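PDB 4HVT: post-proline cleaving enzyme from Rickettsia typhi, which probably acts as a serine-type oligopeptidase of the prolyl oligopeptidase family, cleaving peptides on the carboxyl side of proline. Local coordinates for residues T24-W38 with L648-Y662. Residues are numbered along the deposited sequence; the frame is centred on the assembly and turned at random.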
ATOM      1  N   THR A  24     -18.905 -18.804  18.602  1.00 34.32           N
ATOM      2  CA  THR A  24     -18.026 -17.790  17.970  1.00 33.99           C
ATOM      3  C   THR A  24     -18.786 -16.540  17.482  1.00 31.34           C
ATOM      4  O   THR A  24     -18.157 -15.543  17.100  1.00 30.48           O
ATOM      5  CB  THR A  24     -17.399 -18.316  16.649  1.00 33.77           C
ATOM      6  OG1 THR A  24     -18.423 -18.473  15.656  1.00 41.43           O
ATOM      7  CG2 THR A  24     -16.719 -19.590  16.791  1.00 34.87           C
ATOM      8  N   LYS A  25     -20.122 -16.603  17.443  1.00 29.71           N
ATOM      9  CA  LYS A  25     -20.917 -15.679  16.617  1.00 28.32           C
ATOM     10  C   LYS A  25     -20.798 -14.216  17.041  1.00 27.27           C
ATOM     11  O   LYS A  25     -20.730 -13.322  16.193  1.00 27.49           O
ATOM     12  CB  LYS A  25     -22.407 -16.112  16.586  1.00 27.81           C
ATOM     13  N   PHE A  26     -20.722 -13.976  18.351  1.00 27.21           N
ATOM     14  CA  PHE A  26     -20.514 -12.598  18.880  1.00 25.35           C
ATOM     15  C   PHE A  26     -19.320 -11.834  18.298  1.00 23.45           C
ATOM     16  O   PHE A  26     -19.367 -10.638  18.198  1.00 23.78           O
ATOM     17  CB  PHE A  26     -20.431 -12.604  20.433  1.00 26.45           C
ATOM     18  CG  PHE A  26     -19.114 -13.136  21.029  1.00 26.89           C
ATOM     19  CD1 PHE A  26     -18.821 -14.481  21.007  1.00 27.13           C
ATOM     20  CD2 PHE A  26     -18.200 -12.278  21.650  1.00 27.38           C
ATOM     21  CE1 PHE A  26     -17.662 -14.989  21.568  1.00 27.93           C
ATOM     22  CE2 PHE A  26     -17.043 -12.766  22.208  1.00 26.97           C
ATOM     23  CZ  PHE A  26     -16.746 -14.120  22.155  1.00 27.11           C
ATOM     24  N   LEU A  27     -18.240 -12.533  17.991  1.00 23.80           N
ATOM     25  CA  LEU A  27     -17.002 -11.926  17.435  1.00 22.50           C
ATOM     26  C   LEU A  27     -17.172 -11.424  15.967  1.00 22.24           C
ATOM     27  O   LEU A  27     -16.416 -10.565  15.456  1.00 21.83           O
ATOM     28  CB  LEU A  27     -15.912 -12.985  17.476  1.00 21.97           C
ATOM     29  CG  LEU A  27     -15.430 -13.431  18.851  1.00 22.89           C
ATOM     30  CD1 LEU A  27     -14.557 -14.641  18.650  1.00 23.06           C
ATOM     31  CD2 LEU A  27     -14.739 -12.301  19.555  1.00 22.89           C
ATOM     32  N   GLU A  28     -18.216 -11.897  15.288  1.00 22.41           N
ATOM     33  CA  GLU A  28     -18.506 -11.474  13.904  1.00 22.68           C
ATOM     34  C   GLU A  28     -18.961  -9.996  13.760  1.00 22.98           C
ATOM     35  O   GLU A  28     -18.996  -9.435  12.682  1.00 23.34           O
ATOM     36  CB  GLU A  28     -19.558 -12.403  13.293  1.00 22.64           C
ATOM     37  CG  GLU A  28     -19.139 -13.872  13.289  1.00 23.61           C
ATOM     38  CD  GLU A  28     -20.181 -14.795  12.661  1.00 24.86           C
ATOM     39  OE1 GLU A  28     -21.068 -14.289  11.984  1.00 25.66           O
ATOM     40  OE2 GLU A  28     -20.115 -16.005  12.827  1.00 26.10           O
ATOM     41  N   GLU A  29     -19.373  -9.400  14.863  1.00 24.96           N
ATOM     42  CA  GLU A  29     -19.883  -8.072  14.929  1.00 25.04           C
ATOM     43  C   GLU A  29     -18.719  -7.185  15.337  1.00 25.39           C
ATOM     44  O   GLU A  29     -18.201  -7.347  16.462  1.00 25.30           O
ATOM     45  CB  GLU A  29     -20.984  -8.036  15.989  1.00 28.18           C
ATOM     46  CG  GLU A  29     -21.814  -6.787  15.988  1.00 30.41           C
ATOM     47  CD  GLU A  29     -22.991  -6.812  16.958  1.00 33.86           C
ATOM     48  OE1 GLU A  29     -23.434  -7.881  17.505  1.00 35.22           O
ATOM     49  OE2 GLU A  29     -23.489  -5.701  17.179  1.00 35.62           O
ATOM     50  N   ALA A  30     -18.291  -6.310  14.414  1.00 24.00           N
ATOM     51  CA  ALA A  30     -17.079  -5.463  14.598  1.00 24.68           C
ATOM     52  C   ALA A  30     -17.201  -4.586  15.841  1.00 27.47           C
ATOM     53  O   ALA A  30     -16.250  -4.454  16.600  1.00 25.52           O
ATOM     54  CB  ALA A  30     -16.823  -4.589  13.394  1.00 24.10           C
ATOM     55  N   GLU A  31     -18.409  -4.025  16.039  1.00 30.23           N
ATOM     56  CA  GLU A  31     -18.665  -3.122  17.144  1.00 33.12           C
ATOM     57  C   GLU A  31     -19.679  -3.728  18.137  1.00 34.81           C
ATOM     58  O   GLU A  31     -19.926  -4.934  18.173  1.00 32.46           O
ATOM     59  CB  GLU A  31     -19.093  -1.745  16.596  1.00 36.49           C
ATOM     60  CG  GLU A  31     -18.133  -1.145  15.581  1.00 36.73           C
ATOM     61  CD  GLU A  31     -18.417   0.312  15.224  1.00 40.01           C
ATOM     62  OE1 GLU A  31     -18.764   0.592  14.061  1.00 45.68           O
ATOM     63  OE2 GLU A  31     -18.307   1.197  16.087  1.00 42.91           O
ATOM     64  N   GLY A  32     -20.188  -2.890  19.023  1.00 38.90           N
ATOM     65  CA  GLY A  32     -21.279  -3.281  19.891  1.00 43.56           C
ATOM     66  C   GLY A  32     -20.970  -3.654  21.328  1.00 45.35           C
ATOM     67  O   GLY A  32     -20.768  -2.782  22.172  1.00 54.26           O
ATOM     68  N   VAL A  33     -20.964  -4.946  21.638  1.00 44.96           N
ATOM     69  CA  VAL A  33     -20.997  -5.357  23.035  1.00 40.61           C
ATOM     70  C   VAL A  33     -19.957  -6.395  23.443  1.00 38.36           C
ATOM     71  O   VAL A  33     -18.899  -6.040  24.016  1.00 37.59           O
ATOM     72  CB  VAL A  33     -22.418  -5.862  23.415  1.00 42.26           C
ATOM     73  N   GLU A  34     -20.281  -7.662  23.197  1.00 34.04           N
ATOM     74  CA  GLU A  34     -19.540  -8.768  23.773  1.00 34.91           C
ATOM     75  C   GLU A  34     -18.174  -8.895  23.127  1.00 32.22           C
ATOM     76  O   GLU A  34     -17.182  -9.135  23.808  1.00 35.24           O
ATOM     77  CB  GLU A  34     -20.307 -10.074  23.641  1.00 33.72           C
ATOM     78  N   ALA A  35     -18.122  -8.705  21.815  1.00 30.97           N
ATOM     79  CA  ALA A  35     -16.835  -8.694  21.108  1.00 28.91           C
ATOM     80  C   ALA A  35     -15.875  -7.629  21.645  1.00 28.44           C
ATOM     81  O   ALA A  35     -14.708  -7.933  21.913  1.00 27.53           O
ATOM     82  CB  ALA A  35     -17.046  -8.513  19.613  1.00 27.43           C
ATOM     83  N   LEU A  36     -16.324  -6.378  21.727  1.00 28.17           N
ATOM     84  CA  LEU A  36     -15.438  -5.273  22.171  1.00 30.43           C
ATOM     85  C   LEU A  36     -14.888  -5.457  23.582  1.00 30.48           C
ATOM     86  O   LEU A  36     -13.704  -5.201  23.835  1.00 33.05           O
ATOM     87  CB  LEU A  36     -16.139  -3.918  22.079  1.00 29.56           C
ATOM     88  CG  LEU A  36     -16.612  -3.549  20.681  1.00 30.29           C
ATOM     89  CD1 LEU A  36     -17.491  -2.306  20.745  1.00 30.95           C
ATOM     90  CD2 LEU A  36     -15.431  -3.354  19.738  1.00 29.31           C
ATOM     91  N   GLU A  37     -15.736  -5.918  24.492  1.00 32.10           N
ATOM     92  CA  GLU A  37     -15.318  -6.205  25.845  1.00 31.69           C
ATOM     93  C   GLU A  37     -14.295  -7.362  25.890  1.00 31.30           C
ATOM     94  O   GLU A  37     -13.258  -7.242  26.526  1.00 31.65           O
ATOM     95  CB  GLU A  37     -16.518  -6.519  26.739  1.00 33.64           C
ATOM     96  N   TRP A  38     -14.598  -8.441  25.172  1.00 29.79           N
ATOM     97  CA  TRP A  38     -13.744  -9.616  25.072  1.00 28.30           C
ATOM     98  C   TRP A  38     -12.380  -9.156  24.562  1.00 26.92           C
ATOM     99  O   TRP A  38     -11.355  -9.460  25.149  1.00 26.10           O
ATOM    100  CB  TRP A  38     -14.404 -10.654  24.123  1.00 27.85           C
ATOM    101  CG  TRP A  38     -13.584 -11.922  23.888  1.00 27.62           C
ATOM    102  CD1 TRP A  38     -13.664 -13.057  24.579  1.00 28.47           C
ATOM    103  CD2 TRP A  38     -12.621 -12.149  22.850  1.00 26.54           C
ATOM    104  NE1 TRP A  38     -12.807 -14.006  24.079  1.00 28.36           N
ATOM    105  CE2 TRP A  38     -12.132 -13.460  23.019  1.00 27.22           C
ATOM    106  CE3 TRP A  38     -12.120 -11.369  21.809  1.00 25.29           C
ATOM    107  CZ2 TRP A  38     -11.167 -14.020  22.185  1.00 26.82           C
ATOM    108  CZ3 TRP A  38     -11.170 -11.920  20.984  1.00 25.31           C
ATOM    109  CH2 TRP A  38     -10.690 -13.235  21.181  1.00 25.73           C
ATOM    110  N   LEU A 648     -12.120  -0.926  13.387  1.00 18.43           N
ATOM    111  CA  LEU A 648     -12.470  -0.138  12.220  1.00 18.35           C
ATOM    112  C   LEU A 648     -11.729  -0.618  10.981  1.00 16.10           C
ATOM    113  O   LEU A 648     -11.575   0.131  10.014  1.00 15.31           O
ATOM    114  CB  LEU A 648     -12.224   1.339  12.513  1.00 19.95           C
ATOM    115  CG  LEU A 648     -13.226   1.941  13.519  1.00 22.13           C
ATOM    116  CD1 LEU A 648     -12.883   3.403  13.764  1.00 23.65           C
ATOM    117  CD2 LEU A 648     -14.649   1.789  13.034  1.00 22.94           C
ATOM    118  N   ASP A 649     -11.204  -1.845  11.037  1.00 14.90           N
ATOM    119  CA  ASP A 649     -10.631  -2.459   9.838  1.00 14.12           C
ATOM    120  C   ASP A 649     -11.802  -2.870   8.955  1.00 13.76           C
ATOM    121  O   ASP A 649     -12.423  -3.894   9.165  1.00 13.91           O
ATOM    122  CB  ASP A 649      -9.717  -3.645  10.193  1.00 14.30           C
ATOM    123  CG  ASP A 649      -8.976  -4.229   8.964  1.00 13.48           C
ATOM    124  OD1 ASP A 649      -9.511  -4.258   7.808  1.00 13.22           O
ATOM    125  OD2 ASP A 649      -7.833  -4.707   9.198  1.00 13.53           O
ATOM    126  N   GLN A 650     -12.090  -2.025   7.986  1.00 13.09           N
ATOM    127  CA  GLN A 650     -13.108  -2.293   6.998  1.00 13.33           C
ATOM    128  C   GLN A 650     -12.611  -3.070   5.765  1.00 13.17           C
ATOM    129  O   GLN A 650     -13.422  -3.364   4.849  1.00 13.59           O
ATOM    130  CB  GLN A 650     -13.708  -0.958   6.533  1.00 13.10           C
ATOM    131  CG  GLN A 650     -14.264  -0.179   7.725  1.00 13.66           C
ATOM    132  CD  GLN A 650     -14.899   1.136   7.311  1.00 14.00           C
ATOM    133  OE1 GLN A 650     -14.329   1.856   6.516  1.00 12.98           O
ATOM    134  NE2 GLN A 650     -16.125   1.426   7.841  1.00 14.61           N
ATOM    135  N   ARG A 651     -11.322  -3.343   5.680  1.00 12.75           N
ATOM    136  CA  ARG A 651     -10.759  -4.066   4.545  1.00 12.32           C
ATOM    137  C   ARG A 651     -11.062  -5.563   4.772  1.00 12.70           C
ATOM    138  O   ARG A 651     -11.842  -6.149   4.052  1.00 12.86           O
ATOM    139  CB  ARG A 651      -9.255  -3.801   4.433  1.00 12.41           C
ATOM    140  CG  ARG A 651      -8.602  -4.189   3.116  1.00 12.40           C
ATOM    141  CD  ARG A 651      -8.975  -3.240   1.954  1.00 12.45           C
ATOM    142  NE  ARG A 651      -8.700  -1.906   2.433  1.00 12.50           N
ATOM    143  CZ  ARG A 651      -7.489  -1.388   2.560  1.00 13.17           C
ATOM    144  NH1 ARG A 651      -6.414  -2.037   2.075  1.00 13.76           N
ATOM    145  NH2 ARG A 651      -7.317  -0.240   3.227  1.00 13.17           N
ATOM    146  N   VAL A 652     -10.457  -6.176   5.792  1.00 13.07           N
ATOM    147  CA  VAL A 652     -10.622  -7.591   6.022  1.00 13.29           C
ATOM    148  C   VAL A 652     -11.627  -7.915   7.137  1.00 13.52           C
ATOM    149  O   VAL A 652     -12.170  -9.012   7.129  1.00 13.64           O
ATOM    150  CB  VAL A 652      -9.276  -8.306   6.339  1.00 14.03           C
ATOM    151  CG1 VAL A 652      -8.299  -8.202   5.187  1.00 14.15           C
ATOM    152  CG2 VAL A 652      -8.628  -7.708   7.561  1.00 14.55           C
ATOM    153  N   HIS A 653     -11.850  -6.989   8.076  1.00 13.33           N
ATOM    154  CA  HIS A 653     -12.719  -7.155   9.243  1.00 13.97           C
ATOM    155  C   HIS A 653     -11.914  -7.775  10.407  1.00 13.88           C
ATOM    156  O   HIS A 653     -11.122  -8.659  10.205  1.00 13.57           O
ATOM    157  CB  HIS A 653     -13.953  -7.989   8.919  1.00 14.53           C
ATOM    158  CG  HIS A 653     -15.046  -7.917   9.954  1.00 15.43           C
ATOM    159  ND1 HIS A 653     -14.988  -8.542  11.177  1.00 15.92           N
ATOM    160  CD2 HIS A 653     -16.274  -7.351   9.894  1.00 15.85           C
ATOM    161  CE1 HIS A 653     -16.094  -8.312  11.855  1.00 16.84           C
ATOM    162  NE2 HIS A 653     -16.909  -7.614  11.076  1.00 16.72           N
ATOM    163  N   PRO A 654     -12.128  -7.298  11.618  1.00 14.30           N
ATOM    164  CA  PRO A 654     -11.390  -7.951  12.742  1.00 14.84           C
ATOM    165  C   PRO A 654     -11.714  -9.403  13.085  1.00 15.24           C
ATOM    166  O   PRO A 654     -10.991  -9.997  13.882  1.00 15.44           O
ATOM    167  CB  PRO A 654     -11.760  -7.090  13.950  1.00 15.36           C
ATOM    168  CG  PRO A 654     -13.061  -6.429  13.617  1.00 15.40           C
ATOM    169  CD  PRO A 654     -12.993  -6.212  12.111  1.00 14.69           C
ATOM    170  N   TRP A 655     -12.795  -9.959  12.511  1.00 14.97           N
ATOM    171  CA  TRP A 655     -13.164 -11.350  12.697  1.00 15.39           C
ATOM    172  C   TRP A 655     -11.947 -12.276  12.561  1.00 14.97           C
ATOM    173  O   TRP A 655     -11.724 -13.145  13.356  1.00 14.89           O
ATOM    174  CB  TRP A 655     -14.187 -11.774  11.656  1.00 15.50           C
ATOM    175  CG  TRP A 655     -14.335 -13.272  11.489  1.00 15.88           C
ATOM    176  CD1 TRP A 655     -13.926 -14.029  10.450  1.00 15.97           C
ATOM    177  CD2 TRP A 655     -14.928 -14.177  12.423  1.00 17.18           C
ATOM    178  NE1 TRP A 655     -14.228 -15.336  10.636  1.00 17.03           N
ATOM    179  CE2 TRP A 655     -14.869 -15.472  11.836  1.00 17.41           C
ATOM    180  CE3 TRP A 655     -15.533 -14.019  13.663  1.00 17.99           C
ATOM    181  CZ2 TRP A 655     -15.370 -16.601  12.460  1.00 18.31           C
ATOM    182  CZ3 TRP A 655     -16.067 -15.168  14.277  1.00 18.76           C
ATOM    183  CH2 TRP A 655     -15.954 -16.428  13.675  1.00 18.77           C
ATOM    184  N   HIS A 656     -11.113 -12.016  11.554  1.00 13.90           N
ATOM    185  CA  HIS A 656     -10.007 -12.945  11.280  1.00 13.84           C
ATOM    186  C   HIS A 656      -9.037 -13.072  12.436  1.00 14.28           C
ATOM    187  O   HIS A 656      -8.641 -14.177  12.805  1.00 14.72           O
ATOM    188  CB  HIS A 656      -9.258 -12.574   9.983  1.00 13.13           C
ATOM    189  CG  HIS A 656     -10.131 -12.561   8.776  1.00 12.71           C
ATOM    190  ND1 HIS A 656     -10.431 -13.703   8.072  1.00 12.94           N
ATOM    191  CD2 HIS A 656     -10.762 -11.545   8.126  1.00 12.61           C
ATOM    192  CE1 HIS A 656     -11.211 -13.396   7.043  1.00 12.51           C
ATOM    193  NE2 HIS A 656     -11.451 -12.099   7.082  1.00 12.21           N
ATOM    194  N   GLY A 657      -8.667 -11.942  13.005  1.00 14.43           N
ATOM    195  CA  GLY A 657      -7.714 -11.931  14.143  1.00 14.68           C
ATOM    196  C   GLY A 657      -8.408 -12.476  15.401  1.00 15.54           C
ATOM    197  O   GLY A 657      -7.835 -13.282  16.157  1.00 15.61           O
ATOM    198  N   ARG A 658      -9.655 -12.052  15.594  1.00 16.18           N
ATOM    199  CA  ARG A 658     -10.419 -12.444  16.757  1.00 17.18           C
ATOM    200  C   ARG A 658     -10.604 -13.951  16.794  1.00 17.64           C
ATOM    201  O   ARG A 658     -10.325 -14.581  17.823  1.00 17.86           O
ATOM    202  CB  ARG A 658     -11.783 -11.802  16.737  1.00 17.56           C
ATOM    203  CG  ARG A 658     -11.796 -10.385  17.195  1.00 17.94           C
ATOM    204  CD  ARG A 658     -13.076  -9.718  16.751  1.00 18.46           C
ATOM    205  NE  ARG A 658     -13.215  -8.361  17.233  1.00 18.73           N
ATOM    206  CZ  ARG A 658     -14.316  -7.625  17.073  1.00 19.01           C
ATOM    207  NH1 ARG A 658     -15.411  -8.126  16.492  1.00 19.68           N
ATOM    208  NH2 ARG A 658     -14.332  -6.385  17.543  1.00 19.34           N
ATOM    209  N   ILE A 659     -11.086 -14.550  15.703  1.00 17.25           N
ATOM    210  CA  ILE A 659     -11.263 -16.041  15.685  1.00 17.83           C
ATOM    211  C   ILE A 659      -9.989 -16.890  15.875  1.00 17.76           C
ATOM    212  O   ILE A 659      -9.996 -17.969  16.572  1.00 18.87           O
ATOM    213  CB  ILE A 659     -12.113 -16.509  14.452  1.00 17.56           C
ATOM    214  CG1 ILE A 659     -12.568 -17.951  14.625  1.00 18.43           C
ATOM    215  CG2 ILE A 659     -11.403 -16.405  13.078  1.00 16.88           C
ATOM    216  CD1 ILE A 659     -13.521 -18.141  15.767  1.00 19.21           C
ATOM    217  N   PHE A 660      -8.873 -16.402  15.289  1.00 17.36           N
ATOM    218  CA  PHE A 660      -7.622 -17.079  15.451  1.00 17.84           C
ATOM    219  C   PHE A 660      -7.232 -17.058  16.951  1.00 18.53           C
ATOM    220  O   PHE A 660      -6.822 -18.037  17.451  1.00 18.36           O
ATOM    221  CB  PHE A 660      -6.590 -16.404  14.621  1.00 17.20           C
ATOM    222  CG  PHE A 660      -5.330 -17.184  14.413  1.00 17.35           C
ATOM    223  CD1 PHE A 660      -5.359 -18.528  14.099  1.00 17.68           C
ATOM    224  CD2 PHE A 660      -4.114 -16.500  14.363  1.00 17.17           C
ATOM    225  CE1 PHE A 660      -4.207 -19.221  13.881  1.00 17.91           C
ATOM    226  CE2 PHE A 660      -2.964 -17.182  14.118  1.00 17.36           C
ATOM    227  CZ  PHE A 660      -3.020 -18.557  13.850  1.00 17.50           C
ATOM    228  N   GLU A 661      -7.312 -15.877  17.579  1.00 19.15           N
ATOM    229  CA  GLU A 661      -7.055 -15.750  19.041  1.00 19.91           C
ATOM    230  C   GLU A 661      -8.002 -16.669  19.831  1.00 21.38           C
ATOM    231  O   GLU A 661      -7.602 -17.367  20.760  1.00 21.91           O
ATOM    232  CB  GLU A 661      -7.273 -14.316  19.481  1.00 19.87           C
ATOM    233  CG  GLU A 661      -7.286 -13.999  20.968  1.00 20.77           C
ATOM    234  CD  GLU A 661      -5.982 -14.345  21.691  1.00 21.38           C
ATOM    235  OE1 GLU A 661      -4.980 -14.842  21.099  1.00 21.28           O
ATOM    236  OE2 GLU A 661      -5.975 -14.176  22.936  1.00 22.59           O
ATOM    237  N   TYR A 662      -9.277 -16.632  19.476  1.00 22.24           N
ATOM    238  CA  TYR A 662     -10.263 -17.405  20.236  1.00 23.90           C
ATOM    239  C   TYR A 662      -9.951 -18.894  20.206  1.00 24.55           C
ATOM    240  O   TYR A 662      -9.990 -19.559  21.260  1.00 25.23           O
ATOM    241  CB  TYR A 662     -11.672 -17.119  19.733  1.00 24.26           C
ATOM    242  CG  TYR A 662     -12.756 -17.824  20.566  1.00 26.37           C
ATOM    243  CD1 TYR A 662     -13.121 -19.120  20.301  1.00 27.51           C
ATOM    244  CD2 TYR A 662     -13.411 -17.133  21.549  1.00 27.80           C
ATOM    245  CE1 TYR A 662     -14.116 -19.743  21.052  1.00 30.43           C
ATOM    246  CE2 TYR A 662     -14.375 -17.723  22.317  1.00 30.02           C
ATOM    247  CZ  TYR A 662     -14.730 -19.016  22.059  1.00 31.31           C
ATOM    248  OH  TYR A 662     -15.703 -19.548  22.831  1.00 34.51           O
TER
HETATM  249  O   HOH W   1     -19.415  -6.293  11.613  1.00 20.77           O
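On the alpha/beta-hydrolase domain of this prolyl oligopeptidase relative, the segment T24-V33, with a 3-10 turn at F26-L27, and the start of helix 34-51 cover the loop and helix that follow strand 640-646. R658, on helix 655-664, carries the contact. Its chain runs extended from CG to NE and ends among three backbone carbonyls: NH1 gives hydrogen bonds to L27 O (2.8 Å) and E29 O (2.9 Å), and NH2 reaches A30 O at 2.9 Å. L27 O lies in the guanidinium plane. A35 CB presses on one face of the group and P654 CG on the other, while NE makes a salt bridge to E676. H653 takes the amide of W655 on ND1, capping the helix start; on its far edge NE2 and A30 N share a water, which accepts from A30 N. With CG anti to the backbone N (chi1 163°), W655 brings its six-membered ring to T24-E28, T24 O at its edge in plane and CZ3 3.5 Å from E28 CG; the E28 carboxylate itself pairs with R597. Further along, W38 CH2 rests on E661 CG at 3.5 Å, and L27 CD1 packs on Y662 CB. D649 OD2 is hydrogen-bonded to H682 ND1, consistent with the Asp-His pair of a serine-protease triad. Sandwiched between A35 CB and P654 CG, which limits its tilt, the R658 guanidinium ties together the carbonyls of L27, E29 and A30, and these together with E676 would be expected to stabilise its buried positive charge.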